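Local coordinates for nisin immunity protein (Lactococcus lactis subsp. lactis, PDB 5XHB), which takes part in immunity against exogenously supplied nisin, as a lipoprotein of the cell membrane, at residues 27-32 with 83-88; 139-144 with 211-216. One frame throughout, in Å; residues are numbered along the deposited sequence.

Interaction 1 (27-32 with 83-88); sequences YFVTDK and LCMGIN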
# COMPACT_ATOMS: atom_id res chain seq x y z
N TYR A 27 4.42 4.41 -14.71
CA TYR A 27 4.83 4.98 -13.43
C TYR A 27 3.68 4.98 -12.43
O TYR A 27 2.52 4.88 -12.83
CB TYR A 27 5.27 6.44 -13.59
CG TYR A 27 6.46 6.67 -14.48
CD1 TYR A 27 7.75 6.69 -13.96
CD2 TYR A 27 6.29 6.93 -15.84
CE1 TYR A 27 8.84 6.93 -14.77
CE2 TYR A 27 7.37 7.17 -16.66
CZ TYR A 27 8.64 7.16 -16.12
OH TYR A 27 9.72 7.41 -16.93
N PHE A 28 4.00 5.17 -11.15
CA PHE A 28 2.94 5.55 -10.22
C PHE A 28 3.35 6.73 -9.34
O PHE A 28 4.53 6.98 -9.12
CB PHE A 28 2.50 4.35 -9.35
CG PHE A 28 3.52 3.87 -8.33
CD1 PHE A 28 4.65 3.17 -8.72
CD2 PHE A 28 3.30 4.06 -6.97
CE1 PHE A 28 5.57 2.70 -7.77
CE2 PHE A 28 4.19 3.60 -6.01
CZ PHE A 28 5.33 2.91 -6.40
N VAL A 29 2.36 7.49 -8.88
CA VAL A 29 2.62 8.53 -7.90
C VAL A 29 2.78 7.89 -6.52
O VAL A 29 1.88 7.19 -6.05
CB VAL A 29 1.49 9.57 -7.84
CG1 VAL A 29 1.93 10.79 -7.01
CG2 VAL A 29 1.08 10.00 -9.25
N THR A 30 3.91 8.15 -5.88
CA THR A 30 4.20 7.61 -4.56
C THR A 30 3.71 8.53 -3.45
O THR A 30 3.28 9.65 -3.71
CB THR A 30 5.70 7.42 -4.33
OG1 THR A 30 6.29 8.72 -4.18
CG2 THR A 30 6.36 6.69 -5.50
N ASP A 31 3.83 8.05 -2.22
CA ASP A 31 3.49 8.85 -1.04
C ASP A 31 4.72 9.58 -0.50
O ASP A 31 4.69 10.13 0.61
CB ASP A 31 2.89 7.96 0.05
CG ASP A 31 2.07 8.76 1.07
OD1 ASP A 31 1.33 9.67 0.65
OD2 ASP A 31 2.16 8.46 2.28
N LYS A 32 5.81 9.58 -1.27
CA LYS A 32 7.04 10.29 -0.89
C LYS A 32 6.97 11.76 -1.27
O LYS A 32 7.13 12.10 -2.44
CB LYS A 32 8.26 9.65 -1.57
CG LYS A 32 8.48 8.20 -1.19
CD LYS A 32 9.19 8.07 0.18
CE LYS A 32 9.42 6.59 0.52
NZ LYS A 32 10.38 6.33 1.65
N LEU A 83 12.09 12.03 -10.49
CA LEU A 83 10.99 12.84 -11.02
C LEU A 83 9.88 12.97 -9.98
O LEU A 83 9.71 12.10 -9.13
CB LEU A 83 10.41 12.22 -12.30
CG LEU A 83 11.36 12.05 -13.47
CD1 LEU A 83 10.64 11.36 -14.61
CD2 LEU A 83 11.90 13.40 -13.90
N CYS A 84 9.13 14.06 -10.04
CA CYS A 84 7.99 14.20 -9.15
C CYS A 84 6.83 14.92 -9.84
O CYS A 84 7.00 15.48 -10.93
CB CYS A 84 8.39 14.94 -7.86
SG CYS A 84 8.98 16.63 -8.14
N MSE A 85 5.67 14.87 -9.21
CA MSE A 85 4.47 15.40 -9.81
C MSE A 85 3.82 16.39 -8.86
O MSE A 85 3.77 16.15 -7.66
CB MSE A 85 3.49 14.29 -10.16
CG MSE A 85 2.22 14.82 -10.82
SE MSE A 85 1.05 13.37 -11.36
CE MSE A 85 2.20 12.58 -12.76
N GLY A 86 3.33 17.50 -9.41
CA GLY A 86 2.57 18.43 -8.59
C GLY A 86 1.21 17.84 -8.25
O GLY A 86 0.45 17.47 -9.15
N ILE A 87 0.93 17.73 -6.95
CA ILE A 87 -0.36 17.26 -6.49
C ILE A 87 -0.92 18.30 -5.52
O ILE A 87 -0.41 18.45 -4.41
CB ILE A 87 -0.31 15.91 -5.75
CG1 ILE A 87 0.56 14.89 -6.51
CG2 ILE A 87 -1.74 15.38 -5.56
CD1 ILE A 87 0.01 14.47 -7.84
N ASN A 88 -1.97 18.98 -5.93
CA ASN A 88 -2.51 20.11 -5.17
C ASN A 88 -1.37 21.05 -4.84
O ASN A 88 -0.70 21.53 -5.76
CB ASN A 88 -3.26 19.62 -3.92
CG ASN A 88 -4.60 19.00 -4.29
OD1 ASN A 88 -4.89 18.83 -5.47
ND2 ASN A 88 -5.42 18.68 -3.29
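The curled antiparallel beta-sheet of the N-terminal half of the chain brings Val29, on strand 25-33, against Met85 and Ile87 on strand 83-87. These strands are not hydrogen-bonded neighbours: strand 90-96 lies between them, and the sheet curves so that side chains of its two flanking strands point toward each other. The CA atoms of Val29 and Met85 come to 7.4 Å, a separation bridged by buried apolar side chains. Valine suits the place because its two methyl groups can serve different partners. CG1, anti to the backbone N (chi1 -168°), heads for Ile87, while CG2, beside that N, goes to Met85. Ile87 sends its long branch across, and CD1 lies 4.2 Å from Val29 CG1, a loose apolar touch. Phe20 of strand 19-22 packs against both Val29 and Met85, and Ile75 and Leu72 of strand 67-78 back Met85 and Ile87 respectively, so the contact is part of a continuous hydrophobic core.

Just beyond Val29 the strand turns a corner at Asp31, with an ST turn at Thr30: OG1 accepts from the backbone N of Lys32 at 3.1 Å, and the same hydroxyl hydrogen-bonds to Lys93 O. A short beta-hydroxyl side chain is right for this, since it can reach its own chain two residues on. Met85, present as selenomethionine, runs extended through its first two torsions and bends only at the third; it crosses the Val29 side chain at about a right angle, with SE 4.0 Å from Val29 CG2.

Interaction 2 (139-144 with 211-216); sequences YSISDT and FAVEIN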
# COMPACT_ATOMS: atom_id res chain seq x y z
N TYR A 139 -6.95 -8.97 5.32
CA TYR A 139 -6.14 -9.86 4.52
C TYR A 139 -6.11 -11.23 5.15
O TYR A 139 -5.90 -11.34 6.35
CB TYR A 139 -4.71 -9.32 4.38
CG TYR A 139 -4.70 -8.06 3.56
CD1 TYR A 139 -5.03 -6.84 4.13
CD2 TYR A 139 -4.39 -8.10 2.20
CE1 TYR A 139 -5.06 -5.69 3.38
CE2 TYR A 139 -4.42 -6.95 1.43
CZ TYR A 139 -4.75 -5.75 2.03
OH TYR A 139 -4.80 -4.59 1.28
N SER A 140 -6.30 -12.25 4.35
CA SER A 140 -6.24 -13.62 4.84
C SER A 140 -4.85 -14.20 4.65
O SER A 140 -4.33 -14.18 3.53
CB SER A 140 -7.28 -14.48 4.12
OG SER A 140 -7.13 -15.82 4.52
N ILE A 141 -4.25 -14.70 5.73
CA ILE A 141 -2.94 -15.36 5.69
C ILE A 141 -3.12 -16.79 5.26
O ILE A 141 -3.71 -17.60 5.98
CB ILE A 141 -2.25 -15.32 7.07
CG1 ILE A 141 -2.10 -13.87 7.55
CG2 ILE A 141 -0.88 -16.01 7.03
CD1 ILE A 141 -1.70 -13.77 9.04
N SER A 142 -2.62 -17.11 4.07
CA SER A 142 -2.83 -18.43 3.48
C SER A 142 -1.78 -19.44 3.95
O SER A 142 -0.88 -19.10 4.73
CB SER A 142 -2.79 -18.33 1.96
OG SER A 142 -1.46 -18.06 1.54
N ASP A 143 -1.88 -20.67 3.46
CA ASP A 143 -0.84 -21.66 3.68
C ASP A 143 0.05 -21.78 2.43
O ASP A 143 0.66 -22.81 2.19
CB ASP A 143 -1.45 -23.02 4.03
CG ASP A 143 -0.44 -23.96 4.70
OD1 ASP A 143 0.55 -23.46 5.29
OD2 ASP A 143 -0.62 -25.19 4.64
N THR A 144 0.12 -20.70 1.65
CA THR A 144 1.00 -20.63 0.48
C THR A 144 2.29 -19.92 0.82
O THR A 144 2.26 -18.80 1.33
CB THR A 144 0.32 -19.90 -0.69
OG1 THR A 144 -0.84 -20.63 -1.09
CG2 THR A 144 1.28 -19.73 -1.86
N PHE A 211 0.74 -9.14 0.53
CA PHE A 211 2.05 -9.02 1.15
C PHE A 211 2.42 -10.34 1.79
O PHE A 211 1.62 -11.28 1.79
CB PHE A 211 2.07 -7.88 2.17
CG PHE A 211 0.92 -7.89 3.15
CD1 PHE A 211 1.03 -8.58 4.35
CD2 PHE A 211 -0.26 -7.21 2.88
CE1 PHE A 211 -0.03 -8.59 5.26
CE2 PHE A 211 -1.32 -7.22 3.77
CZ PHE A 211 -1.20 -7.92 4.96
N ALA A 212 3.65 -10.42 2.31
CA ALA A 212 4.14 -11.66 2.90
C ALA A 212 4.24 -11.53 4.42
O ALA A 212 4.73 -10.52 4.92
CB ALA A 212 5.49 -12.03 2.31
N VAL A 213 3.75 -12.53 5.14
CA VAL A 213 3.84 -12.50 6.60
C VAL A 213 4.61 -13.71 7.08
O VAL A 213 4.28 -14.84 6.70
CB VAL A 213 2.44 -12.49 7.27
CG1 VAL A 213 2.58 -12.21 8.79
CG2 VAL A 213 1.54 -11.48 6.60
N GLU A 214 5.63 -13.49 7.90
CA GLU A 214 6.37 -14.57 8.51
C GLU A 214 5.53 -15.23 9.60
O GLU A 214 5.16 -14.58 10.59
CB GLU A 214 7.68 -14.02 9.10
CG GLU A 214 8.80 -15.02 9.20
CD GLU A 214 10.14 -14.36 9.50
OE1 GLU A 214 10.17 -13.23 10.05
OE2 GLU A 214 11.18 -14.99 9.19
N ILE A 215 5.17 -16.49 9.39
CA ILE A 215 4.41 -17.28 10.36
C ILE A 215 5.29 -18.45 10.76
O ILE A 215 5.62 -19.27 9.91
CB ILE A 215 3.09 -17.82 9.81
CG1 ILE A 215 2.17 -16.69 9.31
CG2 ILE A 215 2.38 -18.66 10.86
CD1 ILE A 215 1.77 -15.71 10.37
N ASN A 216 5.64 -18.52 12.03
CA ASN A 216 6.59 -19.54 12.50
C ASN A 216 7.86 -19.48 11.64
O ASN A 216 8.53 -18.45 11.63
CB ASN A 216 5.91 -20.90 12.50
CG ASN A 216 4.69 -20.91 13.42
OD1 ASN A 216 4.61 -20.09 14.33
ND2 ASN A 216 3.73 -21.81 13.16
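Tyr139 begins the contact by receiving the CE2-CZ side of Phe211 over one face of its ring. The Phe211 atom CE2 stands 3.4 Å above the tyrosine plane and 3.5 Å from Tyr139 CG, while CZ reaches Tyr139 CB at 3.8 Å. The pair is oblique, with planes at 55° and centroids 4.9 Å apart. Phe211 CG sits between its own backbone N and carbonyl carbon (chi1 49°), a torsion that swings CE2 and CZ across to the tyrosine, although its CB does not point straight there. Tyrosine fits because its ring packs in the core while OH hydrogen-bonds to Thr208 O; Phe211, wholly apolar, also meets Phe122 edge-to-face.

Two residues on, Ile141 points the same way and spans two partners. Its CG2 is 3.9 Å from Ile215 CG1, and Ile141 CD1 meets Ile215 CD1 tip to tip at 4.2 Å; Val213 CG2 lies farther off, beside Ile141 CG1. Branched isoleucines supply the reach and width this needs, and Trp194 of strand 191-202 packs on both.

At the corner the chain turns at Asp143, Ser142 forms an ST turn; its OG accepts from Thr144 N at 3.1 Å and also hydrogen-bonds to Leu221 O.

The axes of the short segments 139-142 and 211-215 approach to 8.4 Å, with 53° between their N-to-C directions. Strand 218-224 separates them in the sheet order, so the side chains meet across the concave inside of the sheet: the core packing of a strongly curved antiparallel beta-sheet, here in the Spa1 C-terminal domain.

Interaction 1 closes before interaction 2 opens along the chain, and the two lie on opposite sides of its centre, about 30 Å apart between centres and about 14 Å at their nearest atoms. They share no strand: 27-32 with 83-88 belongs to the N-terminal antiparallel sheet, 139-144 with 211-216 to the C-terminal one. The layout nevertheless recurs. In each sheet the third strand turns a corner within an ST turn and faces the next-to-last strand, with the last strand between them. This correspondence is consistent with two domains of similar fold, each with its own hydrophobic core, joined in series in one immunity protein.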